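PDB 4MF9: hemin degrading factor from Pseudomonas aeruginosa, which binds heme through an axial histidine and probably both delivers heme within the cell and takes part in its degradation. Local coordinates for residues His215-His218 against Ala219-Lys223; Arg164-Glu167 against Pro168-Arg172; Leu43-Ser46 against Glu47-Val51; Asp349-Glu352 against Leu353-Phe357; Leu119-Gly122 against Gly123-Ala126. All coordinates share one frame; numbering follows the deposited sequence.

Interaction 1 (His215-His218 against Ala219-Lys223); sequences HHFH and ALLKK. With HEM (protoporphyrin IX containing Fe), chain C.
Phe217 O is gripped by two amides of the next turn: Leu221 N at 3.1 Å, with an N-H...O angle of 155°, and Leu220 N in a weak, strongly bent bond. This is the first turn of helix 217-224, a little beyond the heme ligand His215. The next i to i+4 bond is straighter, Lys222 N to His218 O at 3.1 Å and 166°. Ahead of the turn, His215 NE2 binds the heme iron at 2.3 Å, and its ND1 is hydrogen-bonded to Asp213, a second-shell carboxylate that fixes the ring's rotation and would probably strengthen its donation to iron. A water accepts from Ala219 N at 3.2 Å; its approach to His215 O is doubtfully short. On the buried side Phe217, its CG anti to the backbone N (chi1 -170°), brings its ring at a slant to two leucines: CE2 lies 3.9 Å from Leu221 CD2, and CD1 meets Leu220 CD2 at 4.1 Å. Lys313, a heme-binding residue, makes a cation-pi contact with the same ring, linking helix and pocket. On the exposed side the Lys222 chain bends at chi3 and chi4 and returns toward the His218 ring, ending with NZ 3.5 Å from His218 CD2.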
# COMPACT_ATOMS: atom_id res chain seq x y z
N HIS A 215 1.29 15.59 8.28
CA HIS A 215 0.85 15.72 6.89
C HIS A 215 1.58 16.74 6.06
O HIS A 215 1.45 16.75 4.88
CB HIS A 215 -0.64 15.92 6.83
CG HIS A 215 -1.39 14.74 7.30
ND1 HIS A 215 -1.80 14.59 8.60
CD2 HIS A 215 -1.76 13.61 6.65
CE1 HIS A 215 -2.43 13.44 8.71
NE2 HIS A 215 -2.42 12.83 7.54
N HIS A 216 2.34 17.59 6.71
CA HIS A 216 3.05 18.67 6.06
C HIS A 216 4.46 18.28 5.72
O HIS A 216 5.21 19.04 5.20
CB HIS A 216 3.09 19.84 7.02
CG HIS A 216 1.76 20.35 7.42
ND1 HIS A 216 0.61 20.04 6.75
CD2 HIS A 216 1.41 21.21 8.39
CE1 HIS A 216 -0.40 20.64 7.32
NE2 HIS A 216 0.06 21.34 8.34
N PHE A 217 4.83 17.09 6.08
CA PHE A 217 6.21 16.64 5.90
C PHE A 217 6.55 16.61 4.41
O PHE A 217 7.59 17.12 3.99
CB PHE A 217 6.40 15.26 6.53
CG PHE A 217 7.83 14.81 6.61
CD1 PHE A 217 8.72 15.41 7.50
CD2 PHE A 217 8.29 13.79 5.80
CE1 PHE A 217 10.04 14.97 7.59
CE2 PHE A 217 9.61 13.36 5.86
CZ PHE A 217 10.48 13.94 6.75
N HIS A 218 5.65 16.10 3.63
CA HIS A 218 5.91 15.93 2.24
C HIS A 218 6.24 17.26 1.57
O HIS A 218 7.17 17.37 0.84
CB HIS A 218 4.65 15.32 1.64
CG HIS A 218 4.92 14.52 0.44
ND1 HIS A 218 5.76 13.43 0.46
CD2 HIS A 218 4.53 14.68 -0.84
CE1 HIS A 218 5.87 12.96 -0.76
NE2 HIS A 218 5.12 13.69 -1.56
N ALA A 219 5.47 18.26 1.85
CA ALA A 219 5.72 19.54 1.28
C ALA A 219 7.08 20.07 1.69
O ALA A 219 7.63 20.77 0.98
CB ALA A 219 4.60 20.48 1.65
N LEU A 220 7.53 19.75 2.88
CA LEU A 220 8.82 20.17 3.38
C LEU A 220 9.96 19.56 2.58
O LEU A 220 10.94 20.18 2.29
CB LEU A 220 8.91 19.79 4.87
CG LEU A 220 10.26 19.90 5.56
CD1 LEU A 220 10.81 21.30 5.65
CD2 LEU A 220 10.29 19.19 6.89
N LEU A 221 9.82 18.30 2.23
CA LEU A 221 10.79 17.69 1.39
C LEU A 221 10.83 18.32 0.01
O LEU A 221 11.83 18.58 -0.54
CB LEU A 221 10.45 16.21 1.27
CG LEU A 221 10.40 15.30 2.47
CD1 LEU A 221 9.93 13.97 1.96
CD2 LEU A 221 11.74 15.18 3.18
N LYS A 222 9.66 18.57 -0.53
CA LYS A 222 9.56 19.17 -1.84
C LYS A 222 10.22 20.53 -1.82
O LYS A 222 10.89 20.91 -2.71
CB LYS A 222 8.09 19.25 -2.28
CG LYS A 222 7.93 19.01 -3.76
CD LYS A 222 6.52 19.21 -4.26
CE LYS A 222 5.72 17.93 -4.26
NZ LYS A 222 5.74 17.26 -2.95
N LYS A 223 10.06 21.21 -0.72
CA LYS A 223 10.57 22.53 -0.56
C LYS A 223 12.06 22.61 -0.67
O LYS A 223 12.53 23.52 -1.27
CB LYS A 223 10.07 23.13 0.75
CG LYS A 223 10.75 24.43 1.13
CD LYS A 223 9.93 25.08 2.20
CE LYS A 223 10.32 26.51 2.44
NZ LYS A 223 9.67 27.38 1.45
CHA HEM C . -0.46 9.92 9.06
CHB HEM C . -4.92 10.09 10.64
CHC HEM C . -6.28 11.94 6.41
CHD HEM C . -2.06 10.62 4.59
C1A HEM C . -1.55 9.89 9.88
C2A HEM C . -1.53 9.60 11.28
C3A HEM C . -2.77 9.67 11.70
C4A HEM C . -3.56 9.95 10.59
CMA HEM C . -3.22 9.42 13.12
CAA HEM C . -0.36 9.31 12.15
CBA HEM C . -0.25 10.11 13.47
CGA HEM C . 0.13 11.50 13.11
O1A HEM C . -0.44 12.47 13.62
O2A HEM C . 1.00 11.64 12.30
C1B HEM C . -5.63 10.64 9.58
C2B HEM C . -6.99 10.91 9.74
C3B HEM C . -7.43 11.44 8.59
C4B HEM C . -6.25 11.47 7.69
CMB HEM C . -7.79 10.69 10.99
CAB HEM C . -8.84 11.89 8.39
CBB HEM C . -9.47 11.90 7.26
C1C HEM C . -5.28 11.77 5.54
C2C HEM C . -5.28 12.20 4.23
C3C HEM C . -4.08 11.84 3.69
C4C HEM C . -3.32 11.16 4.69
CMC HEM C . -6.38 12.95 3.55
CAC HEM C . -3.67 12.10 2.33
CBC HEM C . -2.59 11.50 1.93
C1D HEM C . -1.23 10.33 5.69
C2D HEM C . 0.22 10.00 5.60
C3D HEM C . 0.64 9.83 6.85
C4D HEM C . -0.54 10.04 7.69
CMD HEM C . 1.12 9.88 4.38
CAD HEM C . 2.04 9.47 7.28
CBD HEM C . 2.73 10.72 7.82
CGD HEM C . 4.21 10.74 7.99
O1D HEM C . 4.61 11.10 9.08
O2D HEM C . 5.02 10.45 7.11
NA HEM C . -2.81 10.10 9.47
NB HEM C . -5.20 10.99 8.35
NC HEM C . -4.11 11.17 5.77
ND HEM C . -1.62 10.33 6.95
FE HEM C . -3.30 10.69 7.60
O HOH W 1 2.46 17.63 2.84

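Interaction 2 (Arg164-Glu167 against Pro168-Arg172); sequences RAWE and PLVER
Trp166 and Val170, one turn apart in helix 166-173, make the close-packed part of this contact, while Glu167, Pro168 and Glu171 occupy its exposed side. The evidence for packing is a CH-pi contact: Val170 CG2 lies 4.0 Å from the centroid of the six-membered ring of Trp166 and 21° off the ring normal, over one face but displaced toward the rim. Trp166 reaches this position with CG anti to its own N (chi1 178°), while Val170 CG2 lies anti to its carbonyl carbon. Both side chains also touch Ala129 of strand 124-133, so the pair packs the helix against the sheet; Arg140 adds a cation-pi contact to the indole. Beneath them run regular i to i+4 bonds, Leu169 N to Ala165 O at 3.1 Å and Val170 N to Trp166 O at 3.0 Å. Pro168 has no amide hydrogen to offer, and its CD instead sits 3.5 Å from Arg164 O, a position compatible with proline in the first turn. The exposed side is looser. Glu167, bent at chi2, swings its carboxylate round toward Val170, but the approach is no more than van der Waals: OE1 stands 4.1 Å from Val170 CB.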
# COMPACT_ATOMS: atom_id res chain seq x y z
N ARG A 164 -24.73 -11.09 -3.89
CA ARG A 164 -25.72 -10.61 -4.80
C ARG A 164 -25.54 -9.15 -5.27
O ARG A 164 -26.22 -8.71 -6.13
CB ARG A 164 -27.12 -10.91 -4.30
CG ARG A 164 -27.44 -10.27 -3.02
CD ARG A 164 -27.42 -11.29 -1.88
NE ARG A 164 -28.54 -12.19 -1.97
CZ ARG A 164 -29.66 -12.07 -1.28
NH1 ARG A 164 -29.84 -11.09 -0.40
NH2 ARG A 164 -30.62 -12.96 -1.50
N ALA A 165 -24.62 -8.43 -4.67
CA ALA A 165 -24.34 -7.07 -5.09
C ALA A 165 -23.41 -7.10 -6.30
O ALA A 165 -23.35 -6.14 -7.07
CB ALA A 165 -23.72 -6.28 -3.94
N TRP A 166 -22.70 -8.21 -6.46
CA TRP A 166 -21.66 -8.35 -7.48
C TRP A 166 -22.10 -8.05 -8.92
O TRP A 166 -21.62 -7.10 -9.54
CB TRP A 166 -21.02 -9.74 -7.41
CG TRP A 166 -19.97 -9.98 -8.46
CD1 TRP A 166 -20.09 -10.74 -9.59
CD2 TRP A 166 -18.64 -9.45 -8.47
NE1 TRP A 166 -18.92 -10.72 -10.30
CE2 TRP A 166 -18.01 -9.93 -9.64
CE3 TRP A 166 -17.92 -8.61 -7.61
CZ2 TRP A 166 -16.69 -9.61 -9.97
CZ3 TRP A 166 -16.60 -8.29 -7.93
CH2 TRP A 166 -16.01 -8.79 -9.10
N GLU A 167 -23.08 -8.78 -9.43
CA GLU A 167 -23.43 -8.61 -10.81
C GLU A 167 -24.00 -7.26 -11.19
O GLU A 167 -23.61 -6.70 -12.15
CB GLU A 167 -24.25 -9.75 -11.33
CG GLU A 167 -23.82 -10.18 -12.72
CD GLU A 167 -22.44 -10.79 -12.81
OE1 GLU A 167 -21.56 -10.19 -13.46
OE2 GLU A 167 -22.23 -11.88 -12.24
N PRO A 168 -24.88 -6.73 -10.39
CA PRO A 168 -25.39 -5.39 -10.69
C PRO A 168 -24.29 -4.33 -10.65
O PRO A 168 -24.33 -3.37 -11.42
CB PRO A 168 -26.39 -5.13 -9.57
CG PRO A 168 -26.86 -6.49 -9.18
CD PRO A 168 -25.64 -7.36 -9.28
N LEU A 169 -23.34 -4.49 -9.75
CA LEU A 169 -22.23 -3.59 -9.73
C LEU A 169 -21.41 -3.64 -10.97
O LEU A 169 -21.13 -2.64 -11.56
CB LEU A 169 -21.35 -3.94 -8.55
CG LEU A 169 -20.45 -2.89 -7.96
CD1 LEU A 169 -19.95 -3.50 -6.68
CD2 LEU A 169 -19.33 -2.79 -8.92
N VAL A 170 -21.08 -4.84 -11.40
CA VAL A 170 -20.30 -5.02 -12.62
C VAL A 170 -21.01 -4.43 -13.86
O VAL A 170 -20.40 -3.67 -14.62
CB VAL A 170 -19.94 -6.51 -12.83
CG1 VAL A 170 -19.42 -6.74 -14.24
CG2 VAL A 170 -18.90 -6.96 -11.81
N GLU A 171 -22.29 -4.71 -14.01
CA GLU A 171 -23.05 -4.25 -15.17
C GLU A 171 -23.13 -2.74 -15.25
O GLU A 171 -22.99 -2.19 -16.28
CB GLU A 171 -24.44 -4.90 -15.30
CG GLU A 171 -25.51 -4.08 -16.03
CD GLU A 171 -25.35 -4.10 -17.55
OE1 GLU A 171 -26.12 -3.39 -18.22
OE2 GLU A 171 -24.52 -4.85 -18.06
N ARG A 172 -23.34 -2.10 -14.13
CA ARG A 172 -23.44 -0.65 -14.02
C ARG A 172 -22.14 0.06 -14.38
O ARG A 172 -22.15 1.14 -14.99
CB ARG A 172 -23.87 -0.29 -12.60
CG ARG A 172 -23.79 1.19 -12.26
CD ARG A 172 -24.49 1.44 -10.93
NE ARG A 172 -24.36 0.29 -10.04
CZ ARG A 172 -24.93 0.20 -8.84
NH1 ARG A 172 -25.68 1.20 -8.39
NH2 ARG A 172 -24.75 -0.89 -8.10

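Interaction 3 (Leu43-Ser46 against Glu47-Val51); sequences LQVS and EGELV
Ser46 and Glu49 exchange hydrogen bonds in both directions, and a third bond joins the two side chains themselves, which is more than a capping box requires. In the reciprocal pair, Glu49 N donates to Ser46 OG at 3.2 Å (159°), and Ser46 N donates to Glu49 OE1 at 3.0 Å (165°). The extra bond runs from Ser46 OG to Glu49 OE1 at 2.8 Å, using the anti lone pair of that oxygen, whereas the Ser46 amide meets it from above the carboxylate plane. Ser46 holds OG between its N and carbonyl carbon (chi1 70°), which turns the hydroxyl to face both the amide and the carboxylate of Glu49. Ser46 is thus the N-cap of helix 47-52, and Leu50 N closes the first turn on Ser46 O at 3.1 Å. Just upstream, Gln44, with positive phi, ends helix 36-42 in a Schellman motif; Val45 then places CB 3.9 Å from Glu49 OE1. Glu47 turns away to a salt bridge with Lys154. Two donors on one oxygen fix the rotation of the Glu49 carboxylate, and its position at the helix N terminus would probably favour the negative charge.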
# COMPACT_ATOMS: atom_id res chain seq x y z
N LEU A 43 6.57 -13.58 -17.95
CA LEU A 43 6.06 -13.43 -19.31
C LEU A 43 6.46 -12.11 -19.94
O LEU A 43 6.08 -11.78 -21.03
CB LEU A 43 4.55 -13.64 -19.33
CG LEU A 43 4.04 -14.91 -18.68
CD1 LEU A 43 2.55 -14.83 -18.40
CD2 LEU A 43 4.38 -16.07 -19.58
N GLN A 44 7.22 -11.37 -19.18
CA GLN A 44 7.71 -10.11 -19.60
C GLN A 44 6.64 -9.09 -19.95
O GLN A 44 6.82 -8.31 -20.80
CB GLN A 44 8.69 -10.36 -20.73
CG GLN A 44 9.33 -9.15 -21.33
CD GLN A 44 10.59 -8.69 -20.60
OE1 GLN A 44 11.08 -7.59 -20.85
NE2 GLN A 44 11.06 -9.51 -19.68
N VAL A 45 5.57 -9.07 -19.22
CA VAL A 45 4.53 -8.04 -19.34
C VAL A 45 4.14 -7.48 -17.97
O VAL A 45 4.55 -7.99 -16.94
CB VAL A 45 3.25 -8.57 -20.03
CG1 VAL A 45 3.55 -9.03 -21.45
CG2 VAL A 45 2.62 -9.70 -19.22
N SER A 46 3.34 -6.42 -17.98
CA SER A 46 2.80 -5.89 -16.73
C SER A 46 1.63 -6.76 -16.26
O SER A 46 1.00 -7.46 -17.07
CB SER A 46 2.33 -4.46 -16.90
OG SER A 46 1.18 -4.39 -17.72
N GLU A 47 1.36 -6.74 -14.96
CA GLU A 47 0.20 -7.45 -14.41
C GLU A 47 -1.09 -6.94 -15.03
O GLU A 47 -2.02 -7.71 -15.26
CB GLU A 47 0.15 -7.30 -12.88
CG GLU A 47 -0.90 -8.20 -12.21
CD GLU A 47 -0.85 -8.14 -10.69
OE1 GLU A 47 0.01 -7.40 -10.14
OE2 GLU A 47 -1.67 -8.83 -10.04
N GLY A 48 -1.14 -5.64 -15.31
CA GLY A 48 -2.31 -5.04 -15.94
C GLY A 48 -2.64 -5.64 -17.30
O GLY A 48 -3.81 -5.92 -17.59
N GLU A 49 -1.62 -5.85 -18.09
CA GLU A 49 -1.73 -6.49 -19.38
C GLU A 49 -2.20 -7.92 -19.24
O GLU A 49 -3.06 -8.34 -19.95
CB GLU A 49 -0.41 -6.46 -20.06
CG GLU A 49 -0.06 -5.15 -20.65
CD GLU A 49 1.39 -5.10 -21.11
OE1 GLU A 49 2.29 -4.84 -20.28
OE2 GLU A 49 1.59 -5.40 -22.28
N LEU A 50 -1.66 -8.60 -18.26
CA LEU A 50 -2.00 -10.00 -17.98
C LEU A 50 -3.48 -10.11 -17.64
O LEU A 50 -4.19 -10.95 -18.20
CB LEU A 50 -1.15 -10.55 -16.83
CG LEU A 50 -0.62 -11.99 -16.92
CD1 LEU A 50 -0.09 -12.49 -15.58
CD2 LEU A 50 -1.66 -12.94 -17.43
N VAL A 51 -3.94 -9.25 -16.74
CA VAL A 51 -5.36 -9.22 -16.38
C VAL A 51 -6.26 -8.88 -17.58
O VAL A 51 -7.31 -9.49 -17.77
CB VAL A 51 -5.61 -8.24 -15.20
CG1 VAL A 51 -7.10 -8.13 -14.91
CG2 VAL A 51 -4.86 -8.71 -13.95

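Interaction 4 (Asp349-Glu352 against Leu353-Phe357); sequences DWRE and LAESF
Ala354 N donates to Trp350 O at 2.8 Å with an N-H...O angle of 175°, the shortest and straightest backbone bond across this contact. The neighbouring i to i+4 bonds are less ideal: Leu353 N reaches Asp349 O at 3.1 Å with the donor tilted from the carbonyl plane, and Glu355 N reaches Arg351 O at 3.0 Å in a less straight bond. Farther along, Leu353 O takes two bonds from Ser356, one from OG at 2.8 Å and one from the amide. The first torsion of Ser356 (chi1 71°) folds the hydroxyl back onto that carbonyl. These residues belong to helix 348-355, which packs between helix 247-258 and strand 320-326 in the C-terminal HemS/ChuX region. Trp350 carries the packing. Its indole swings forward along the helix, and Ala354 CB lies over one face, 4.2 Å from the centroid of the six-membered ring and 23° off its normal, in a CH-pi contact displaced toward the rim. NE1 is bonded to Thr321 O of strand 320-326, which helps to fix how the ring is turned, and Leu251 of helix 247-258 also touches it. At the flank, Arg351 and Glu355 point the same way and meet through their aliphatic parts, CG to CG at 4.2 Å. Their charged ends part company: Arg351 NE pairs with Glu346 and Glu355 OE1 with Arg312, leaving Arg351 NE and Glu355 OE2 5.7 Å from each other.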
# COMPACT_ATOMS: atom_id res chain seq x y z
N ASP A 349 3.40 4.42 25.83
CA ASP A 349 3.82 3.07 25.63
C ASP A 349 4.43 2.88 24.25
O ASP A 349 5.42 2.23 24.07
CB ASP A 349 2.70 2.02 26.01
CG ASP A 349 1.42 2.17 25.19
OD1 ASP A 349 0.40 1.57 25.56
OD2 ASP A 349 1.42 2.90 24.22
N TRP A 350 3.84 3.53 23.29
CA TRP A 350 4.40 3.51 21.94
C TRP A 350 5.78 4.17 21.90
O TRP A 350 6.75 3.56 21.44
CB TRP A 350 3.48 4.18 20.93
CG TRP A 350 4.21 4.48 19.65
CD1 TRP A 350 4.56 5.71 19.15
CD2 TRP A 350 4.72 3.52 18.72
NE1 TRP A 350 5.24 5.56 17.97
CE2 TRP A 350 5.35 4.23 17.68
CE3 TRP A 350 4.69 2.12 18.67
CZ2 TRP A 350 5.95 3.58 16.60
CZ3 TRP A 350 5.29 1.49 17.61
CH2 TRP A 350 5.91 2.21 16.59
N ARG A 351 5.87 5.36 22.47
CA ARG A 351 7.08 6.10 22.40
C ARG A 351 8.18 5.38 23.10
O ARG A 351 9.22 5.31 22.63
CB ARG A 351 6.89 7.53 22.89
CG ARG A 351 8.19 8.30 23.04
CD ARG A 351 8.02 9.75 23.49
NE ARG A 351 7.18 10.55 22.65
CZ ARG A 351 6.86 11.82 22.83
NH1 ARG A 351 7.35 12.51 23.83
NH2 ARG A 351 6.06 12.39 21.98
N GLU A 352 7.90 4.77 24.22
CA GLU A 352 8.85 3.98 24.92
C GLU A 352 9.33 2.79 24.10
O GLU A 352 10.48 2.54 24.06
CB GLU A 352 8.28 3.53 26.25
CG GLU A 352 9.17 2.51 26.94
CD GLU A 352 8.58 1.96 28.20
OE1 GLU A 352 9.36 1.62 29.08
OE2 GLU A 352 7.35 1.85 28.31
N LEU A 353 8.43 2.08 23.47
CA LEU A 353 8.88 1.01 22.62
C LEU A 353 9.68 1.46 21.41
O LEU A 353 10.71 0.93 21.14
CB LEU A 353 7.72 0.17 22.19
CG LEU A 353 7.96 -1.03 21.27
CD1 LEU A 353 9.00 -1.96 21.80
CD2 LEU A 353 6.68 -1.77 21.03
N ALA A 354 9.21 2.48 20.75
CA ALA A 354 9.89 3.07 19.59
C ALA A 354 11.31 3.55 19.93
O ALA A 354 12.20 3.50 19.08
CB ALA A 354 9.07 4.21 19.04
N GLU A 355 11.50 4.05 21.11
CA GLU A 355 12.84 4.50 21.53
C GLU A 355 13.68 3.44 22.22
O GLU A 355 14.81 3.63 22.42
CB GLU A 355 12.77 5.72 22.41
CG GLU A 355 11.99 6.93 21.96
CD GLU A 355 12.84 7.94 21.23
OE1 GLU A 355 13.96 7.60 20.88
OE2 GLU A 355 12.43 9.06 21.08
N SER A 356 13.10 2.31 22.56
CA SER A 356 13.83 1.29 23.32
C SER A 356 14.98 0.68 22.53
O SER A 356 15.92 0.12 23.11
CB SER A 356 12.89 0.19 23.82
OG SER A 356 12.43 -0.62 22.76
N PHE A 357 14.93 0.80 21.21
CA PHE A 357 15.93 0.13 20.37
C PHE A 357 17.14 1.02 20.10
O PHE A 357 17.00 2.22 19.86
CB PHE A 357 15.29 -0.40 19.08
CG PHE A 357 14.39 -1.59 19.30
CD1 PHE A 357 14.88 -2.88 19.15
CD2 PHE A 357 13.07 -1.42 19.68
CE1 PHE A 357 14.06 -3.97 19.37
CE2 PHE A 357 12.24 -2.51 19.89
CZ PHE A 357 12.74 -3.78 19.74

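Interaction 5 (Leu119-Gly122 against Gly123-Ala126); sequences LFLG and GWNA
A tight connection between strands 117-120 and 124-133, with Phe120 of the heme pocket at its start, is held together by the indole of Trp124. Leu121 CD2 sits over the centre of the six-membered ring of Trp124, 3.5 Å from the centroid and 7° off the ring normal, a nearly perpendicular CH-pi contact. Leu119 approaches differently: its CD2 lies near the plane of the indole, at the edge, 3.8 Å from Trp124 CZ2. One leucine thus covers a face and the other meets the rim. The indole NE1 is close to Phe120 O, but the angle is poor and its hydrogen bond goes to His270 O instead. Trp66 adds an edge-to-face contact, and Leu70 of helix 66-72 packs on both leucines, so this cluster reaches from the turn to that helix. In the backbone, Trp124 N donates to Leu121 O at 3.0 Å, an i to i+3 bond in which the donor lies well above the carbonyl plane. Two waters reinforce the turn. One donates to Phe120 O at 2.7 Å and accepts from Gly123 N at 2.8 Å; the other donates to both Leu121 O and Trp124 O. Phe120 itself sends its ring away from Trp124, toward the heme, with which it is in contact. Beyond Trp124, Asn125 and Ala126 both face Phe145. The short 3-10 turn therefore leads from a strand bordering the heme pocket into a strand that opens with a classic beta bulge.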
# COMPACT_ATOMS: atom_id res chain seq x y z
N LEU A 119 -6.28 7.34 -1.16
CA LEU A 119 -6.23 6.98 -2.57
C LEU A 119 -5.82 8.17 -3.42
O LEU A 119 -6.45 9.23 -3.36
CB LEU A 119 -7.60 6.45 -3.03
CG LEU A 119 -8.25 5.43 -2.08
CD1 LEU A 119 -9.69 5.09 -2.49
CD2 LEU A 119 -7.41 4.16 -1.98
N PHE A 120 -4.75 8.00 -4.19
CA PHE A 120 -4.27 9.06 -5.07
C PHE A 120 -4.60 8.69 -6.51
O PHE A 120 -3.81 8.05 -7.21
CB PHE A 120 -2.77 9.28 -4.86
CG PHE A 120 -2.42 9.48 -3.43
CD1 PHE A 120 -2.62 10.71 -2.82
CD2 PHE A 120 -1.94 8.43 -2.66
CE1 PHE A 120 -2.32 10.90 -1.49
CE2 PHE A 120 -1.64 8.60 -1.34
CZ PHE A 120 -1.82 9.83 -0.75
N LEU A 121 -5.79 9.12 -6.92
CA LEU A 121 -6.50 8.57 -8.08
C LEU A 121 -5.93 8.97 -9.43
O LEU A 121 -6.29 8.39 -10.46
CB LEU A 121 -7.97 9.00 -8.01
CG LEU A 121 -8.69 8.56 -6.75
CD1 LEU A 121 -10.13 9.05 -6.78
CD2 LEU A 121 -8.64 7.04 -6.59
N GLY A 122 -5.05 9.94 -9.43
CA GLY A 122 -4.50 10.47 -10.64
C GLY A 122 -3.76 9.52 -11.49
O GLY A 122 -3.80 9.63 -12.66
N GLY A 123 -3.02 8.62 -10.88
CA GLY A 123 -2.29 7.60 -11.62
C GLY A 123 -3.09 6.31 -11.84
O GLY A 123 -2.61 5.36 -12.48
N TRP A 124 -4.30 6.26 -11.32
CA TRP A 124 -5.13 5.06 -11.50
C TRP A 124 -5.58 4.99 -12.96
O TRP A 124 -6.18 5.93 -13.47
CB TRP A 124 -6.35 5.11 -10.59
CG TRP A 124 -6.04 4.94 -9.14
CD1 TRP A 124 -4.91 5.34 -8.48
CD2 TRP A 124 -6.88 4.31 -8.16
NE1 TRP A 124 -5.00 5.01 -7.14
CE2 TRP A 124 -6.20 4.37 -6.92
CE3 TRP A 124 -8.15 3.72 -8.20
CZ2 TRP A 124 -6.73 3.86 -5.74
CZ3 TRP A 124 -8.68 3.20 -7.02
CH2 TRP A 124 -7.97 3.28 -5.81
N ASN A 125 -5.29 3.88 -13.63
CA ASN A 125 -5.51 3.83 -15.08
C ASN A 125 -6.63 2.90 -15.54
O ASN A 125 -7.54 3.30 -16.27
CB ASN A 125 -4.22 3.47 -15.80
CG ASN A 125 -4.38 3.49 -17.30
OD1 ASN A 125 -4.85 4.47 -17.86
ND2 ASN A 125 -4.01 2.40 -17.95
N ALA A 126 -6.54 1.64 -15.13
CA ALA A 126 -7.51 0.65 -15.56
C ALA A 126 -7.99 -0.15 -14.37
O ALA A 126 -7.26 -0.34 -13.39
CB ALA A 126 -6.90 -0.25 -16.61
O HOH W 2 -1.46 8.57 -8.51
O HOH W 3 -7.74 8.37 -12.82

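Each contact closes one short local turn; along the chain they follow in series, none nesting or crossing. Interaction 3 comes first, joining helix 36-42 to helix 47-52. Interaction 5 follows, where the chain passes from strand 117-120 in one nine-stranded antiparallel sheet to strand 124-133 in the other; its nearest atoms are about 7 Å from interaction 3. Interaction 2 then sets helix 166-173 against strand 124-133. Interaction 1 supplies the axial heme ligand just ahead of helix 217-224, its nearest atoms about 8 Å from interaction 5. Interaction 4 lies near the C terminus on helix 348-355, its centre about 47 Å from that of interaction 2.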